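Side-chain contacts in putative dihydrodipicolinate synthase family protein (Coccidioides immitis, PDB 3QFE), which is of unknown function but belongs to the dihydrodipicolinate synthase family, whose members fold as a TIM barrel: residues Y38-R43 with A274-I279; V87-H90 with Q94-E97; A222-K227 with K266-I271. All coordinates share one frame; numbering follows the deposited sequence.

All three contacts belong to one chain with a parallel eight-stranded sheet, the TIM barrel of this family. Contacts 1 and 3 are neighbours, with centres about 9 Å apart. Helix 262-271 of contact 3 runs on in the chain to helix 273-276 of contact 1, and Ala274 N probably bonds to Ala269 O at 2.8 Å. Leu41 of helix 31-42 also packs on Pro226. Contact 2 lies elsewhere, its centre 28 to 29 Å from the other two. It packs the loop after strand 83-86 against helix 92-105. Along the chain, contact 1 encloses contact 2 and then contact 3. Contact 1 thus brings an early barrel helix, 31-42, against helix 273-276.

Contact 1. Residues Y38-R43 with A274-I279; sequences YAYLAR and AKAAGI
Tyr40 lies with its side chain along the backbone of Ala276 and Ala277, and the contact is almost wholly apolar. Tyr40 CB meets Ala277 CB at 3.7 Å. Farther along the ring, Tyr40 CD1 is 4.0 Å from Ala277 CA. At the far end, Tyr40 OH sits 3.5 Å from Ala276 CB, and Tyr40 CZ is 3.8 Å from the same methyl. The two alanines therefore touch opposite ends of one side chain. The ring also presents a face to the backbone. Ala276 C stands 4.1 Å above the Tyr40 ring plane, displaced toward the rim. CG is anti to the backbone N (chi1 -177°), which sends the ring out from helix 31-42 toward the second segment.

Backbone bonds shape the partner. Gly278 has positive phi and closes the helix in a Schellman motif, with Ile279 N bonded to Ala274 O at 3.1 Å. On the other segment, Tyr40 O accepts a bond from Ser44 OG just past the helix end.

This is a surface contact between helix 31-42 and helix 273-276. Beside it, Ile279 packs back on Arg36 and Tyr37. Elsewhere on helix 31-42, Tyr38 and Leu41 pack on strand 48-51, and Tyr38 also meets helix 63-77.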
loop_
_atom_site.group_PDB
_atom_site.type_symbol
_atom_site.label_atom_id
_atom_site.label_comp_id
_atom_site.label_asym_id
_atom_site.label_seq_id
_atom_site.Cartn_x
_atom_site.Cartn_y
_atom_site.Cartn_z
ATOM N N TYR A 38 4.730 -8.096 -9.421
ATOM C CA TYR A 38 5.213 -6.750 -9.122
ATOM C C TYR A 38 5.533 -5.971 -10.403
ATOM O O TYR A 38 5.222 -4.777 -10.506
ATOM C CB TYR A 38 6.496 -6.816 -8.309
ATOM C CG TYR A 38 6.411 -7.215 -6.839
ATOM C CD1 TYR A 38 5.282 -6.985 -6.081
ATOM C CD2 TYR A 38 7.516 -7.777 -6.208
ATOM C CE1 TYR A 38 5.249 -7.332 -4.732
ATOM C CE2 TYR A 38 7.502 -8.109 -4.860
ATOM C CZ TYR A 38 6.366 -7.887 -4.134
ATOM O OH TYR A 38 6.350 -8.226 -2.815
ATOM N N ALA A 39 6.192 -6.638 -11.362
ATOM C CA ALA A 39 6.586 -5.998 -12.600
ATOM C C ALA A 39 5.325 -5.588 -13.376
ATOM O O ALA A 39 5.221 -4.459 -13.866
ATOM C CB ALA A 39 7.464 -6.904 -13.409
ATOM N N TYR A 40 4.350 -6.485 -13.444
ATOM C CA TYR A 40 3.093 -6.165 -14.104
ATOM C C TYR A 40 2.422 -4.932 -13.462
ATOM O O TYR A 40 1.960 -4.016 -14.171
ATOM C CB TYR A 40 2.143 -7.350 -14.050
ATOM C CG TYR A 40 0.860 -7.064 -14.794
ATOM C CD1 TYR A 40 0.796 -7.197 -16.183
ATOM C CD2 TYR A 40 -0.277 -6.632 -14.115
ATOM C CE1 TYR A 40 -0.363 -6.924 -16.863
ATOM C CE2 TYR A 40 -1.446 -6.340 -14.795
ATOM C CZ TYR A 40 -1.483 -6.484 -16.163
ATOM O OH TYR A 40 -2.635 -6.200 -16.846
ATOM N N LEU A 41 2.358 -4.904 -12.127
ATOM C CA LEU A 41 1.733 -3.760 -11.436
ATOM C C LEU A 41 2.479 -2.453 -11.719
ATOM O O LEU A 41 1.851 -1.415 -11.964
ATOM C CB LEU A 41 1.642 -3.982 -9.920
ATOM C CG LEU A 41 0.786 -5.127 -9.382
ATOM C CD1 LEU A 41 0.877 -5.091 -7.866
ATOM C CD2 LEU A 41 -0.663 -5.025 -9.826
ATOM N N ALA A 42 3.801 -2.494 -11.707
ATOM C CA ALA A 42 4.558 -1.254 -11.908
ATOM C C ALA A 42 4.428 -0.720 -13.319
ATOM O O ALA A 42 4.637 0.474 -13.547
ATOM C CB ALA A 42 6.022 -1.419 -11.530
ATOM N N ARG A 43 4.064 -1.599 -14.246
ATOM C CA ARG A 43 3.876 -1.232 -15.645
ATOM C C ARG A 43 2.404 -0.854 -15.993
ATOM O O ARG A 43 2.031 -0.677 -17.178
ATOM C CB ARG A 43 4.423 -2.375 -16.529
ATOM C CG ARG A 43 5.967 -2.495 -16.439
ATOM C CD ARG A 43 6.680 -1.524 -17.412
ATOM N NE ARG A 43 6.038 -1.613 -18.722
ATOM C CZ ARG A 43 6.215 -2.628 -19.568
ATOM N NH1 ARG A 43 7.073 -3.620 -19.285
ATOM N NH2 ARG A 43 5.522 -2.652 -20.696
ATOM N N ALA A 274 -3.373 -11.163 -11.566
ATOM C CA ALA A 274 -2.365 -12.230 -11.631
ATOM C C ALA A 274 -2.479 -13.040 -12.924
ATOM O O ALA A 274 -1.474 -13.325 -13.569
ATOM C CB ALA A 274 -2.432 -13.145 -10.402
ATOM N N LYS A 275 -3.702 -13.394 -13.311
ATOM C CA LYS A 275 -3.951 -13.994 -14.617
ATOM C C LYS A 275 -3.504 -13.061 -15.734
ATOM O O LYS A 275 -2.837 -13.513 -16.687
ATOM C CB LYS A 275 -5.433 -14.416 -14.798
ATOM C CG LYS A 275 -5.708 -15.110 -16.146
ATOM C CD LYS A 275 -7.187 -15.268 -16.425
ATOM C CE LYS A 275 -7.698 -16.703 -16.230
ATOM N NZ LYS A 275 -9.033 -16.886 -16.952
ATOM N N ALA A 276 -3.808 -11.764 -15.630
ATOM C CA ALA A 276 -3.353 -10.844 -16.693
ATOM C C ALA A 276 -1.822 -10.822 -16.787
ATOM O O ALA A 276 -1.271 -10.546 -17.857
ATOM C CB ALA A 276 -3.880 -9.422 -16.497
ATOM N N ALA A 277 -1.163 -11.095 -15.658
ATOM C CA ALA A 277 0.285 -11.100 -15.550
ATOM C C ALA A 277 0.884 -12.449 -15.989
ATOM O O ALA A 277 2.089 -12.648 -15.904
ATOM C CB ALA A 277 0.704 -10.758 -14.111
ATOM N N GLY A 278 0.035 -13.368 -16.449
ATOM C CA GLY A 278 0.491 -14.672 -16.924
ATOM C C GLY A 278 1.066 -15.599 -15.852
ATOM O O GLY A 278 1.981 -16.392 -16.116
ATOM N N ILE A 279 0.518 -15.506 -14.647
ATOM C CA ILE A 279 0.935 -16.379 -13.560
ATOM C C ILE A 279 -0.029 -17.557 -13.516
ATOM O O ILE A 279 -1.242 -17.362 -13.358
ATOM C CB ILE A 279 0.944 -15.618 -12.227
ATOM C CG1 ILE A 279 2.033 -14.534 -12.261
ATOM C CG2 ILE A 279 1.126 -16.565 -11.050
ATOM C CD1 ILE A 279 1.782 -13.371 -11.294
#

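Contact 2. Residues V87-H90 with Q94-E97; sequences VGAH and QVLE
Val95 overlaps the backbone and side chains of the 87-90 loop with both of its methyl groups. Val95 CG2 lies 3.7 Å from Ala89 N and 3.8 Å from Ala89 CB. Val95 CG1 is 4.2 Å from Val87 CG2, and the two valine side chains cross at about a right angle. A chi1 of 175° sets CG1 beside the carbonyl carbon of Val95, where it meets Val87, and CG2 beside the backbone N, where it meets Ala89. Val87 O lies near both methyls.

Gln94, the preceding residue, makes the other part of the contact. Gln94 CB touches Ala89 CB at 3.5 Å, a close apolar contact. The chain beyond CG is extended and brings OE1 to the backbone of His90. There Gln94 OE1 accepts a weak, bent bond from His90 N, 3.0 Å long with an angle of 132° at the hydrogen. The same oxygen also takes Ser91 N, its stronger partner, so two successive backbone N-H groups converge on it. The His90 ring is held separately, with ND1 bonded to Ala116 O.

Around this pair, Val87 and Val95 both pack on Val112 of strand 109-112, and Val95 also meets Phe130 of helix 124-137. Val87 O is bonded to His98 ND1, farther along the helix. The whole is a beta-to-alpha connection of the TIM barrel, where the chain leaves strand 83-86 and folds straight against the start of helix 92-105.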
loop_
_atom_site.group_PDB
_atom_site.type_symbol
_atom_site.label_atom_id
_atom_site.label_comp_id
_atom_site.label_asym_id
_atom_site.label_seq_id
_atom_site.Cartn_x
_atom_site.Cartn_y
_atom_site.Cartn_z
ATOM N N VAL A 87 7.534 -1.781 7.703
ATOM C CA VAL A 87 8.567 -2.225 8.627
ATOM C C VAL A 87 8.060 -2.366 10.049
ATOM O O VAL A 87 8.848 -2.596 10.963
ATOM C CB VAL A 87 9.753 -1.253 8.685
ATOM C CG1 VAL A 87 10.574 -1.278 7.394
ATOM C CG2 VAL A 87 9.290 0.173 9.052
ATOM N N GLY A 88 6.753 -2.245 10.245
ATOM C CA GLY A 88 6.194 -2.212 11.597
ATOM C C GLY A 88 6.383 -3.484 12.412
ATOM O O GLY A 88 6.387 -4.590 11.872
ATOM N N ALA A 89 6.531 -3.309 13.719
ATOM C CA ALA A 89 6.833 -4.398 14.632
ATOM C C ALA A 89 6.496 -3.943 16.020
ATOM O O ALA A 89 5.937 -2.854 16.204
ATOM C CB ALA A 89 8.302 -4.760 14.551
ATOM N N HIS A 90 6.869 -4.749 17.004
ATOM C CA HIS A 90 6.537 -4.446 18.390
ATOM C C HIS A 90 7.538 -3.573 19.152
ATOM O O HIS A 90 7.135 -2.738 19.956
ATOM C CB HIS A 90 6.225 -5.741 19.133
ATOM C CG HIS A 90 5.107 -6.507 18.502
ATOM N ND1 HIS A 90 3.786 -6.321 18.859
ATOM C CD2 HIS A 90 5.105 -7.405 17.486
ATOM C CE1 HIS A 90 3.020 -7.099 18.112
ATOM N NE2 HIS A 90 3.795 -7.761 17.268
ATOM N N GLN A 94 13.250 -4.264 16.703
ATOM C CA GLN A 94 12.718 -4.975 15.541
ATOM C C GLN A 94 12.479 -4.048 14.375
ATOM O O GLN A 94 12.821 -4.384 13.251
ATOM C CB GLN A 94 11.424 -5.673 15.896
ATOM C CG GLN A 94 11.571 -6.863 16.800
ATOM C CD GLN A 94 10.248 -7.232 17.411
ATOM O OE1 GLN A 94 9.366 -6.370 17.579
ATOM N NE2 GLN A 94 10.096 -8.501 17.776
ATOM N N VAL A 95 11.910 -2.873 14.636
ATOM C CA VAL A 95 11.683 -1.884 13.584
ATOM C C VAL A 95 12.983 -1.445 12.909
ATOM O O VAL A 95 13.037 -1.408 11.680
ATOM C CB VAL A 95 10.848 -0.655 14.083
ATOM C CG1 VAL A 95 10.722 0.440 12.973
ATOM C CG2 VAL A 95 9.444 -1.123 14.523
ATOM N N LEU A 96 14.035 -1.177 13.694
ATOM C CA LEU A 96 15.327 -0.780 13.117
ATOM C C LEU A 96 15.994 -1.883 12.308
ATOM O O LEU A 96 16.595 -1.625 11.269
ATOM C CB LEU A 96 16.278 -0.245 14.188
ATOM C CG LEU A 96 15.834 1.120 14.697
ATOM C CD1 LEU A 96 16.753 1.529 15.832
ATOM C CD2 LEU A 96 15.783 2.194 13.569
ATOM N N GLU A 97 15.881 -3.120 12.773
ATOM C CA GLU A 97 16.381 -4.250 12.001
ATOM C C GLU A 97 15.648 -4.359 10.640
ATOM O O GLU A 97 16.305 -4.454 9.586
ATOM C CB GLU A 97 16.270 -5.537 12.830
ATOM C CG GLU A 97 16.625 -6.808 12.081
ATOM C CD GLU A 97 16.644 -8.027 13.003
ATOM O OE1 GLU A 97 15.589 -8.723 13.145
ATOM O OE2 GLU A 97 17.712 -8.265 13.594
#

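Contact 3. Residues A222-K227 with K266-I271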
loop_
_atom_site.group_PDB
_atom_site.type_symbol
_atom_site.label_atom_id
_atom_site.label_comp_id
_atom_site.label_asym_id
_atom_site.label_seq_id
_atom_site.Cartn_x
_atom_site.Cartn_y
_atom_site.Cartn_z
ATOM N N ALA A 222 -6.004 -1.561 -6.200
ATOM C CA ALA A 222 -5.090 -1.398 -7.325
ATOM C C ALA A 222 -4.335 -2.698 -7.558
ATOM O O ALA A 222 -3.733 -2.862 -8.597
ATOM C CB ALA A 222 -4.113 -0.256 -7.066
ATOM N N ASN A 223 -4.367 -3.615 -6.587
ATOM C CA ASN A 223 -3.904 -4.998 -6.806
ATOM C C ASN A 223 -4.722 -5.672 -7.890
ATOM O O ASN A 223 -4.199 -6.483 -8.662
ATOM C CB ASN A 223 -4.065 -5.859 -5.552
ATOM C CG ASN A 223 -2.880 -5.771 -4.618
ATOM O OD1 ASN A 223 -1.797 -6.281 -4.918
ATOM N ND2 ASN A 223 -3.091 -5.171 -3.448
ATOM N N VAL A 224 -6.012 -5.356 -7.924
ATOM C CA VAL A 224 -6.944 -6.084 -8.768
ATOM C C VAL A 224 -7.063 -5.479 -10.166
ATOM O O VAL A 224 -6.922 -6.184 -11.163
ATOM C CB VAL A 224 -8.317 -6.172 -8.106
ATOM C CG1 VAL A 224 -9.191 -7.161 -8.869
ATOM C CG2 VAL A 224 -8.148 -6.610 -6.656
ATOM N N PHE A 225 -7.294 -4.166 -10.221
ATOM C CA PHE A 225 -7.441 -3.438 -11.479
ATOM C C PHE A 225 -6.553 -2.196 -11.493
ATOM O O PHE A 225 -7.031 -1.078 -11.381
ATOM C CB PHE A 225 -8.914 -3.098 -11.690
ATOM C CG PHE A 225 -9.814 -4.309 -11.709
ATOM C CD1 PHE A 225 -9.665 -5.282 -12.667
ATOM C CD2 PHE A 225 -10.803 -4.469 -10.762
ATOM C CE1 PHE A 225 -10.487 -6.405 -12.670
ATOM C CE2 PHE A 225 -11.642 -5.566 -10.777
ATOM C CZ PHE A 225 -11.482 -6.538 -11.720
ATOM N N PRO A 226 -5.237 -2.381 -11.629
ATOM C CA PRO A 226 -4.368 -1.229 -11.464
ATOM C C PRO A 226 -4.532 -0.143 -12.531
ATOM O O PRO A 226 -4.403 1.047 -12.210
ATOM C CB PRO A 226 -2.958 -1.844 -11.490
ATOM C CG PRO A 226 -3.110 -3.156 -12.203
ATOM C CD PRO A 226 -4.474 -3.640 -11.797
ATOM N N LYS A 227 -4.809 -0.530 -13.777
ATOM C CA LYS A 227 -4.956 0.448 -14.867
ATOM C C LYS A 227 -6.168 1.332 -14.609
ATOM O O LYS A 227 -6.110 2.564 -14.761
ATOM C CB LYS A 227 -5.109 -0.235 -16.233
ATOM C CG LYS A 227 -3.910 -0.136 -17.146
ATOM C CD LYS A 227 -3.354 1.296 -17.239
ATOM C CE LYS A 227 -2.996 1.666 -18.654
ATOM N NZ LYS A 227 -2.321 2.972 -18.702
ATOM N N LYS A 266 -6.736 -11.076 -2.072
ATOM C CA LYS A 266 -5.822 -12.041 -2.727
ATOM C C LYS A 266 -6.503 -12.837 -3.837
ATOM O O LYS A 266 -5.919 -13.028 -4.906
ATOM C CB LYS A 266 -5.185 -13.005 -1.726
ATOM C CG LYS A 266 -4.308 -12.336 -0.680
ATOM C CD LYS A 266 -3.483 -13.355 0.117
ATOM C CE LYS A 266 -2.334 -13.843 -0.733
ATOM N NZ LYS A 266 -1.382 -14.708 -0.014
ATOM N N TYR A 267 -7.736 -13.277 -3.596
ATOM C CA TYR A 267 -8.470 -14.089 -4.566
ATOM C C TYR A 267 -8.864 -13.254 -5.796
ATOM O O TYR A 267 -8.827 -13.731 -6.939
ATOM C CB TYR A 267 -9.691 -14.762 -3.928
ATOM C CG TYR A 267 -10.552 -15.459 -4.952
ATOM C CD1 TYR A 267 -10.190 -16.712 -5.464
ATOM C CD2 TYR A 267 -11.687 -14.834 -5.479
ATOM C CE1 TYR A 267 -10.960 -17.333 -6.440
ATOM C CE2 TYR A 267 -12.449 -15.452 -6.464
ATOM C CZ TYR A 267 -12.084 -16.700 -6.936
ATOM O OH TYR A 267 -12.840 -17.311 -7.921
ATOM N N ALA A 268 -9.230 -11.995 -5.565
ATOM C CA ALA A 268 -9.583 -11.112 -6.681
ATOM C C ALA A 268 -8.345 -10.882 -7.552
ATOM O O ALA A 268 -8.410 -10.969 -8.763
ATOM C CB ALA A 268 -10.165 -9.800 -6.173
ATOM N N ALA A 269 -7.211 -10.619 -6.916
ATOM C CA ALA A 269 -5.953 -10.470 -7.644
ATOM C C ALA A 269 -5.639 -11.751 -8.405
ATOM O O ALA A 269 -5.194 -11.694 -9.552
ATOM C CB ALA A 269 -4.836 -10.131 -6.691
ATOM N N ALA A 270 -5.913 -12.907 -7.791
ATOM C CA ALA A 270 -5.633 -14.181 -8.437
ATOM C C ALA A 270 -6.372 -14.291 -9.763
ATOM O O ALA A 270 -5.823 -14.809 -10.745
ATOM C CB ALA A 270 -5.986 -15.344 -7.542
ATOM N N ILE A 271 -7.618 -13.827 -9.821
ATOM C CA ILE A 271 -8.384 -14.122 -11.019
ATOM C C ILE A 271 -8.425 -12.982 -12.006
ATOM O O ILE A 271 -8.889 -13.145 -13.132
ATOM C CB ILE A 271 -9.796 -14.675 -10.710
ATOM C CG1 ILE A 271 -10.606 -13.682 -9.868
ATOM C CG2 ILE A 271 -9.698 -16.076 -10.070
ATOM C CD1 ILE A 271 -12.090 -13.812 -10.113
#
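Val224 packs both its methyl groups on Ala268, at a buried junction of the TIM barrel. Here the chain that follows the last barrel strand, 216-218, meets helix 262-271 of the C-terminal part. Val224 CG2 is 3.8 Å from Ala268 CB, and Val224 CG1 is 3.9 Å from the same atom. The alanine methyl therefore faces the fork of the valine. With chi1 at -169°, the two branches straddle that methyl, and CG2 also comes near Ala269 N.

Next to this fork, Asn223 meets Ala269. Asn223 CB and Ala269 CB are 4.5 Å apart, a loose contact, and Asn223 O lies 4.2 Å from Ala269 CB. Small side chains on the helix let the backbones come close, with Val224 CA and Ala269 CA 4.6 Å apart.

Bonds from the second shell position Asn223. It is buried, and four hydrogen bonds grip its side-chain amide, two at each end. ND2 donates to Pro17 O and Ala220 O, while OD1 accepts from Val19 N and is bonded to Tyr37 OH. Asn223 O takes a bond from Ser273 OG, at the start of helix 273-276. Tyr37 of helix 31-42 also packs on Ala269 and thus touches both segments.

Farther out, Phe225 holds the N-cap position of helix 226-237. Its side chain packs on Val310 and Glu314 of helix 297-317, and Glu314 OE2 accepts a bond from Lys227 N at the start of the new helix. On the helix side, the Lys266 side chain starts away from the loop, and its NZ forms a salt bridge with Glu57 OE1. Back at the junction, Val224 CG1 stands 3.5 Å above the plane of the Phe225 ring, displaced toward its rim.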